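Local coordinates for beta sliding clamp (Borrelia burgdorferi, PDB 6DJ8), which probably forms a ring-shaped head-to-tail homodimer around DNA and tethers DNA polymerases and other proteins to it, conferring processivity, at residues 269-274 with 384-389; 363-368 with 373-378. One frame throughout, in Å; residues are numbered along the deposited sequence.

Contact 1 of 2, residues 269-274 with 384-389; sequences KSIIPK and THLIMP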
ATOM      1  N   LYS A 269     -15.922  10.913  35.123  1.00 56.87           N
ATOM      2  CA  LYS A 269     -15.503  10.478  36.454  1.00 65.23           C
ATOM      3  C   LYS A 269     -16.439   9.425  37.015  1.00 62.30           C
ATOM      4  O   LYS A 269     -15.999   8.522  37.732  1.00 66.29           O
ATOM      5  CB  LYS A 269     -15.453  11.669  37.421  1.00 54.81           C
ATOM      6  N   SER A 270     -17.726   9.513  36.671  1.00 66.31           N
ATOM      7  CA  SER A 270     -18.738   8.612  37.209  1.00 66.41           C
ATOM      8  C   SER A 270     -18.611   7.184  36.687  1.00 66.88           C
ATOM      9  O   SER A 270     -19.133   6.267  37.325  1.00 62.21           O
ATOM     10  CB  SER A 270     -20.133   9.163  36.907  1.00 71.60           C
ATOM     11  OG  SER A 270     -20.425   9.076  35.519  1.00 74.98           O
ATOM     12  N   ILE A 271     -17.975   6.961  35.531  1.00 62.11           N
ATOM     13  CA  ILE A 271     -17.902   5.594  35.008  1.00 67.03           C
ATOM     14  C   ILE A 271     -16.612   4.874  35.386  1.00 61.67           C
ATOM     15  O   ILE A 271     -16.490   3.669  35.114  1.00 62.62           O
ATOM     16  CB  ILE A 271     -18.080   5.544  33.474  1.00 63.63           C
ATOM     17  CG1 ILE A 271     -16.775   5.905  32.761  1.00 59.04           C
ATOM     18  CG2 ILE A 271     -19.201   6.470  33.045  1.00 73.08           C
ATOM     19  CD1 ILE A 271     -16.833   5.709  31.222  1.00 57.66           C
ATOM     20  N   ILE A 272     -15.651   5.561  35.996  1.00 54.74           N
ATOM     21  CA  ILE A 272     -14.416   4.923  36.445  1.00 60.99           C
ATOM     22  C   ILE A 272     -14.742   3.903  37.531  1.00 65.61           C
ATOM     23  O   ILE A 272     -15.310   4.264  38.567  1.00 60.55           O
ATOM     24  CB  ILE A 272     -13.401   5.972  36.931  1.00 63.69           C
ATOM     25  CG1 ILE A 272     -12.996   6.886  35.758  1.00 67.76           C
ATOM     26  CG2 ILE A 272     -12.207   5.307  37.616  1.00 65.01           C
ATOM     27  CD1 ILE A 272     -12.413   8.235  36.170  1.00 66.41           C
ATOM     28  N   PRO A 273     -14.410   2.628  37.342  1.00 66.39           N
ATOM     29  CA  PRO A 273     -14.682   1.645  38.393  1.00 69.09           C
ATOM     30  C   PRO A 273     -13.757   1.871  39.576  1.00 67.46           C
ATOM     31  O   PRO A 273     -12.585   2.218  39.418  1.00 64.89           O
ATOM     32  CB  PRO A 273     -14.435   0.275  37.730  1.00 67.64           C
ATOM     33  CG  PRO A 273     -13.670   0.538  36.417  1.00 64.32           C
ATOM     34  CD  PRO A 273     -13.672   2.037  36.217  1.00 66.03           C
ATOM     35  N   LYS A 274     -14.304   1.681  40.774  1.00 69.93           N
ATOM     36  CA  LYS A 274     -13.518   1.915  41.978  1.00 73.50           C
ATOM     37  C   LYS A 274     -12.657   0.697  42.293  1.00 78.64           C
ATOM     38  O   LYS A 274     -11.424   0.779  42.309  1.00 82.74           O
ATOM     39  CB  LYS A 274     -14.438   2.263  43.153  1.00 68.50           C
ATOM     40  N   THR A 384      -5.296   4.900  32.061  1.00 35.55           N
ATOM     41  CA  THR A 384      -6.387   3.936  32.152  1.00 40.26           C
ATOM     42  C   THR A 384      -7.123   3.897  30.826  1.00 38.34           C
ATOM     43  O   THR A 384      -7.427   4.951  30.255  1.00 37.45           O
ATOM     44  CB  THR A 384      -7.358   4.306  33.279  1.00 39.29           C
ATOM     45  OG1 THR A 384      -6.674   4.225  34.519  1.00 39.50           O
ATOM     46  CG2 THR A 384      -8.547   3.378  33.304  1.00 37.72           C
ATOM     47  N   HIS A 385      -7.411   2.694  30.338  1.00 37.09           N
ATOM     48  CA  HIS A 385      -8.264   2.516  29.172  1.00 37.31           C
ATOM     49  C   HIS A 385      -9.421   1.587  29.516  1.00 35.58           C
ATOM     50  O   HIS A 385      -9.221   0.495  30.068  1.00 37.77           O
ATOM     51  CB  HIS A 385      -7.498   1.976  27.966  1.00 36.17           C
ATOM     52  CG  HIS A 385      -8.287   2.037  26.697  1.00 39.90           C
ATOM     53  ND1 HIS A 385      -8.436   3.197  25.961  1.00 35.21           N
ATOM     54  CD2 HIS A 385      -9.023   1.090  26.065  1.00 37.13           C
ATOM     55  CE1 HIS A 385      -9.196   2.947  24.908  1.00 37.52           C
ATOM     56  NE2 HIS A 385      -9.561   1.675  24.944  1.00 34.45           N
ATOM     57  N   LEU A 386     -10.622   2.029  29.178  1.00 31.33           N
ATOM     58  CA  LEU A 386     -11.857   1.324  29.470  1.00 36.11           C
ATOM     59  C   LEU A 386     -12.520   0.931  28.165  1.00 37.80           C
ATOM     60  O   LEU A 386     -12.525   1.711  27.207  1.00 35.27           O
ATOM     61  CB  LEU A 386     -12.804   2.196  30.296  1.00 36.61           C
ATOM     62  CG  LEU A 386     -12.244   2.785  31.595  1.00 42.53           C
ATOM     63  CD1 LEU A 386     -13.271   3.722  32.252  1.00 43.67           C
ATOM     64  CD2 LEU A 386     -11.827   1.685  32.593  1.00 43.04           C
ATOM     65  N   ILE A 387     -13.079  -0.274  28.135  1.00 28.90           N
ATOM     66  CA  ILE A 387     -13.816  -0.775  26.987  1.00 40.35           C
ATOM     67  C   ILE A 387     -15.113  -1.378  27.495  1.00 38.99           C
ATOM     68  O   ILE A 387     -15.091  -2.290  28.333  1.00 40.60           O
ATOM     69  CB  ILE A 387     -13.009  -1.819  26.191  1.00 37.32           C
ATOM     70  CG1 ILE A 387     -11.675  -1.225  25.731  1.00 34.35           C
ATOM     71  CG2 ILE A 387     -13.821  -2.313  25.005  1.00 37.45           C
ATOM     72  CD1 ILE A 387     -10.714  -2.244  25.125  1.00 32.63           C
ATOM     73  N   MET A 388     -16.233  -0.879  26.996  1.00 35.16           N
ATOM     74  CA  MET A 388     -17.515  -1.461  27.370  1.00 41.12           C
ATOM     75  C   MET A 388     -17.687  -2.790  26.639  1.00 47.77           C
ATOM     76  O   MET A 388     -17.404  -2.876  25.436  1.00 39.75           O
ATOM     77  CB  MET A 388     -18.669  -0.506  27.053  1.00 43.69           C
ATOM     78  CG  MET A 388     -19.996  -0.888  27.707  1.00 57.99           C
ATOM     79  SD  MET A 388     -19.981  -0.797  29.515  1.00 58.26           S
ATOM     80  CE  MET A 388     -21.673  -1.240  29.939  1.00 61.20           C
ATOM     81  N   PRO A 389     -18.095  -3.849  27.326  1.00 42.81           N
ATOM     82  CA  PRO A 389     -18.336  -5.115  26.636  1.00 44.89           C
ATOM     83  C   PRO A 389     -19.536  -5.008  25.714  1.00 46.75           C
ATOM     84  O   PRO A 389     -20.420  -4.167  25.889  1.00 43.00           O
ATOM     85  CB  PRO A 389     -18.592  -6.118  27.771  1.00 45.44           C
ATOM     86  CG  PRO A 389     -19.101  -5.282  28.906  1.00 51.34           C
ATOM     87  CD  PRO A 389     -18.320  -3.994  28.776  1.00 44.68           C
TER
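The forked end of L386 meets the loop segment 269-274 with both methyls, one for each of two residues. CD1 lies 4.2 Å from CG1 of I271, and CD2 lies 4.1 Å from CD of P273, so the leucine bridges two loop residues that are two positions apart. Its CG stands anti to its own carbonyl carbon (chi1 -54°) and the chain runs on extended, which carries the fork out from strand 383-387 toward the loop. I271 turns its CB toward the strand, and its longer branch starts from the position between backbone N and carbonyl carbon (chi1 80°); the two aliphatic chains meet at a slant, the methylene CG1 and the end methyl CD1 of I271 lying about equally close to L386 CD1. P273 comes alongside in the reverse sense, its ring carbon next to nitrogen making the contact.

The same leucine reaches V372 and K374, and P273 also rests on V372, while I271 packs against M203 of strand 202-211. Backbone bonds from L386 to M203 hold the strand in its sheet. On the ligand side, an apolar side chain of the bound peptide packs on I271, a modified side chain of it on S270, and its backbone on M388. I271 thus belongs both to this packing and to the peptide site, which is consistent with the pocket between the central and C-terminal domains where bacterial clamps receive polymerases and other partners.

Aliphatic carbon meets aliphatic carbon throughout, so the loop is placed against the strand here by dispersion and hydrophobic burial, with little directional constraint on the side chains.

Contact 2 of 2, residues 363-368 with 373-378; sequences IEIQFN and LKLSEP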
ATOM      1  N   ILE A 363       0.164  -6.777  30.591  1.00 44.23           N
ATOM      2  CA  ILE A 363      -0.957  -5.849  30.660  1.00 44.93           C
ATOM      3  C   ILE A 363      -1.940  -6.340  31.715  1.00 46.12           C
ATOM      4  O   ILE A 363      -2.195  -7.545  31.826  1.00 48.38           O
ATOM      5  CB  ILE A 363      -1.635  -5.697  29.283  1.00 46.11           C
ATOM      6  CG1 ILE A 363      -2.750  -4.660  29.336  1.00 47.98           C
ATOM      7  CG2 ILE A 363      -2.176  -7.029  28.804  1.00 40.27           C
ATOM      8  CD1 ILE A 363      -3.436  -4.422  27.973  1.00 41.03           C
ATOM      9  N   GLU A 364      -2.488  -5.411  32.496  1.00 39.09           N
ATOM     10  CA  GLU A 364      -3.529  -5.751  33.457  1.00 43.94           C
ATOM     11  C   GLU A 364      -4.886  -5.559  32.797  1.00 41.70           C
ATOM     12  O   GLU A 364      -5.135  -4.530  32.162  1.00 42.40           O
ATOM     13  CB  GLU A 364      -3.427  -4.887  34.719  1.00 40.94           C
ATOM     14  CG  GLU A 364      -2.024  -4.726  35.275  1.00 49.07           C
ATOM     15  CD  GLU A 364      -1.965  -3.698  36.403  1.00 58.66           C
ATOM     16  OE1 GLU A 364      -2.201  -2.505  36.122  1.00 56.23           O
ATOM     17  OE2 GLU A 364      -1.678  -4.072  37.552  1.00 54.59           O
ATOM     18  N   ILE A 365      -5.747  -6.565  32.920  1.00 39.15           N
ATOM     19  CA  ILE A 365      -7.117  -6.515  32.419  1.00 38.51           C
ATOM     20  C   ILE A 365      -8.015  -6.885  33.591  1.00 44.71           C
ATOM     21  O   ILE A 365      -7.949  -8.015  34.101  1.00 43.39           O
ATOM     22  CB  ILE A 365      -7.349  -7.453  31.236  1.00 36.42           C
ATOM     23  CG1 ILE A 365      -6.402  -7.098  30.085  1.00 42.47           C
ATOM     24  CG2 ILE A 365      -8.809  -7.373  30.798  1.00 38.63           C
ATOM     25  CD1 ILE A 365      -6.325  -8.161  29.003  1.00 47.97           C
ATOM     26  N   GLN A 366      -8.833  -5.935  34.035  1.00 37.59           N
ATOM     27  CA  GLN A 366      -9.652  -6.100  35.225  1.00 41.92           C
ATOM     28  C   GLN A 366     -11.077  -5.677  34.904  1.00 47.95           C
ATOM     29  O   GLN A 366     -11.307  -4.822  34.041  1.00 44.72           O
ATOM     30  CB  GLN A 366      -9.099  -5.266  36.370  1.00 43.91           C
ATOM     31  CG  GLN A 366      -7.620  -5.490  36.594  1.00 47.46           C
ATOM     32  CD  GLN A 366      -7.031  -4.534  37.602  1.00 52.65           C
ATOM     33  OE1 GLN A 366      -7.706  -3.625  38.079  1.00 50.64           O
ATOM     34  NE2 GLN A 366      -5.769  -4.745  37.946  1.00 52.45           N
ATOM     35  N   PHE A 367     -12.034  -6.272  35.607  1.00 41.78           N
ATOM     36  CA  PHE A 367     -13.438  -5.976  35.356  1.00 43.88           C
ATOM     37  C   PHE A 367     -14.287  -6.521  36.493  1.00 51.56           C
ATOM     38  O   PHE A 367     -13.917  -7.486  37.163  1.00 51.63           O
ATOM     39  CB  PHE A 367     -13.937  -6.588  34.047  1.00 40.70           C
ATOM     40  CG  PHE A 367     -13.811  -8.074  33.990  1.00 41.36           C
ATOM     41  CD1 PHE A 367     -12.613  -8.676  33.632  1.00 46.47           C
ATOM     42  CD2 PHE A 367     -14.898  -8.881  34.308  1.00 47.00           C
ATOM     43  CE1 PHE A 367     -12.508 -10.072  33.578  1.00 46.54           C
ATOM     44  CE2 PHE A 367     -14.802 -10.268  34.255  1.00 48.26           C
ATOM     45  CZ  PHE A 367     -13.606 -10.863  33.897  1.00 46.79           C
ATOM     46  N   ASN A 368     -15.436  -5.891  36.683  1.00 50.25           N
ATOM     47  CA  ASN A 368     -16.533  -6.478  37.427  1.00 57.05           C
ATOM     48  C   ASN A 368     -17.468  -7.156  36.437  1.00 55.85           C
ATOM     49  O   ASN A 368     -17.636  -6.680  35.310  1.00 58.89           O
ATOM     50  CB  ASN A 368     -17.270  -5.414  38.231  1.00 54.96           C
ATOM     51  CG  ASN A 368     -16.465  -4.936  39.416  1.00 58.85           C
ATOM     52  OD1 ASN A 368     -15.898  -5.745  40.155  1.00 56.05           O
ATOM     53  ND2 ASN A 368     -16.404  -3.624  39.604  1.00 56.07           N
ATOM     54  N   LEU A 373     -14.533  -3.218  31.027  1.00 36.36           N
ATOM     55  CA  LEU A 373     -13.200  -3.793  31.082  1.00 36.14           C
ATOM     56  C   LEU A 373     -12.182  -2.667  31.218  1.00 44.74           C
ATOM     57  O   LEU A 373     -12.236  -1.680  30.475  1.00 39.86           O
ATOM     58  CB  LEU A 373     -12.934  -4.603  29.810  1.00 39.11           C
ATOM     59  CG  LEU A 373     -11.965  -5.767  29.852  1.00 48.20           C
ATOM     60  CD1 LEU A 373     -12.559  -6.855  30.699  1.00 54.12           C
ATOM     61  CD2 LEU A 373     -11.694  -6.276  28.447  1.00 55.57           C
ATOM     62  N   LYS A 374     -11.259  -2.810  32.160  1.00 36.96           N
ATOM     63  CA  LYS A 374     -10.230  -1.806  32.390  1.00 39.63           C
ATOM     64  C   LYS A 374      -8.871  -2.365  32.010  1.00 39.69           C
ATOM     65  O   LYS A 374      -8.489  -3.451  32.464  1.00 36.97           O
ATOM     66  CB  LYS A 374     -10.210  -1.343  33.844  1.00 45.59           C
ATOM     67  CG  LYS A 374      -9.055  -0.397  34.157  1.00 43.75           C
ATOM     68  CD  LYS A 374      -9.263   0.279  35.520  1.00 49.80           C
ATOM     69  CE  LYS A 374      -8.598  -0.503  36.644  1.00 49.56           C
ATOM     70  NZ  LYS A 374      -7.148  -0.732  36.400  1.00 57.81           N
ATOM     71  N   LEU A 375      -8.159  -1.629  31.165  1.00 33.08           N
ATOM     72  CA  LEU A 375      -6.816  -1.980  30.735  1.00 36.59           C
ATOM     73  C   LEU A 375      -5.821  -0.991  31.303  1.00 40.86           C
ATOM     74  O   LEU A 375      -6.022   0.221  31.188  1.00 40.20           O
ATOM     75  CB  LEU A 375      -6.696  -1.970  29.207  1.00 34.26           C
ATOM     76  CG  LEU A 375      -7.183  -3.136  28.362  1.00 42.05           C
ATOM     77  CD1 LEU A 375      -8.558  -3.570  28.766  1.00 41.99           C
ATOM     78  CD2 LEU A 375      -7.133  -2.740  26.829  1.00 35.81           C
ATOM     79  N   SER A 376      -4.728  -1.505  31.855  1.00 38.64           N
ATOM     80  CA  SER A 376      -3.685  -0.655  32.394  1.00 42.83           C
ATOM     81  C   SER A 376      -2.363  -1.402  32.364  1.00 44.38           C
ATOM     82  O   SER A 376      -2.313  -2.628  32.217  1.00 46.25           O
ATOM     83  CB  SER A 376      -4.016  -0.228  33.826  1.00 48.11           C
ATOM     84  OG  SER A 376      -4.290  -1.373  34.609  1.00 49.32           O
ATOM     85  N   GLU A 377      -1.290  -0.640  32.535  1.00 42.86           N
ATOM     86  CA  GLU A 377       0.087  -1.085  32.677  1.00 50.69           C
ATOM     87  C   GLU A 377       0.404  -1.251  34.159  1.00 58.49           C
ATOM     88  O   GLU A 377      -0.018  -0.421  34.973  1.00 53.67           O
ATOM     89  CB  GLU A 377       1.052  -0.077  32.051  1.00 47.50           C
ATOM     90  CG  GLU A 377       1.064  -0.087  30.530  1.00 52.97           C
ATOM     91  CD  GLU A 377       1.870   1.053  29.906  1.00 55.36           C
ATOM     92  OE1 GLU A 377       1.974   2.125  30.537  1.00 59.28           O
ATOM     93  OE2 GLU A 377       2.384   0.886  28.775  1.00 54.26           O
ATOM     94  N   PRO A 378       1.082  -2.342  34.523  0.69 60.68           N
ATOM     95  CA  PRO A 378       1.555  -2.485  35.907  0.69 57.85           C
ATOM     96  C   PRO A 378       2.479  -1.335  36.275  0.69 58.02           C
ATOM     97  O   PRO A 378       3.322  -0.913  35.481  0.69 54.82           O
ATOM     98  CB  PRO A 378       2.296  -3.828  35.910  0.69 57.33           C
ATOM     99  CG  PRO A 378       1.621  -4.627  34.823  0.69 58.40           C
ATOM    100  CD  PRO A 378       1.339  -3.581  33.764  0.69 56.99           C
TER
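E364 and S376 pair through both backbone and side chains, and Q366 and K374 repeat the pattern two residues on. Four backbone bonds join them as antiparallel hydrogen-bonded pairs: E364 N to S376 O at 2.8 Å and S376 N to E364 O at 3.1 Å, then Q366 N to K374 O and K374 N to Q366 O. Between these pairs, the CA of L375 directs its hydrogen at E364 O and that of I365 at K374 O.

Side-chain polar contacts lie on the face bearing these four residues. S376 OG, set between its backbone N and carbonyl carbon (chi1 53°), donates to E364 OE1 at 2.8 Å, meeting the oxygen on its anti side and 34° out of the carboxylate plane. Further along, Q366 and K374 run side by side; the lysine bends in its outer torsions (chi3 92°) and brings NZ to Q366 OE1 in a weak bond of 3.4 Å.

The two strands form a beta hairpin of the C-terminal clamp domain, inside a larger antiparallel sheet: strand 278-283 flanks 362-367, and strand 383-387 flanks 373-376.

Apolar packing takes the opposite face, which helix 348-355 and strand 342-347 cover. I365 CG2 sits 3.7 Å from L373 CG, crossing the leucine at an angle. L373 CD1 approaches F367 CD1 to 3.5 Å, meeting the ring obliquely, and F367 in turn meets the ring of F308. I363 CD1 lies 4.0 Å from L375 CG, while I355 touches both residues. Back on the polar face, the ring of P378 may slide past CG of E364, though this contact is doubtful because the proline adopts two conformers.

How the contacts relate
Contacts 1 and 2 have their centres about 10 Å apart, within the C-terminal domain. Along the chain the order is 269-274, 363-368, 373-378, 384-389, so contact 2 is nested inside the loop that contact 1 closes. Strands 373-376 and 383-387 are consecutive and adjacent in one antiparallel sheet, joined by probable backbone bonds from L375 N to H385 O and from I387 N to L373 O. T384 CG2 and L386 CD2 also pack on K374. The hairpin of contact 2 thus flanks, within the sheet, the strand against which the loop of contact 1 packs, and that loop helps line the peptide site.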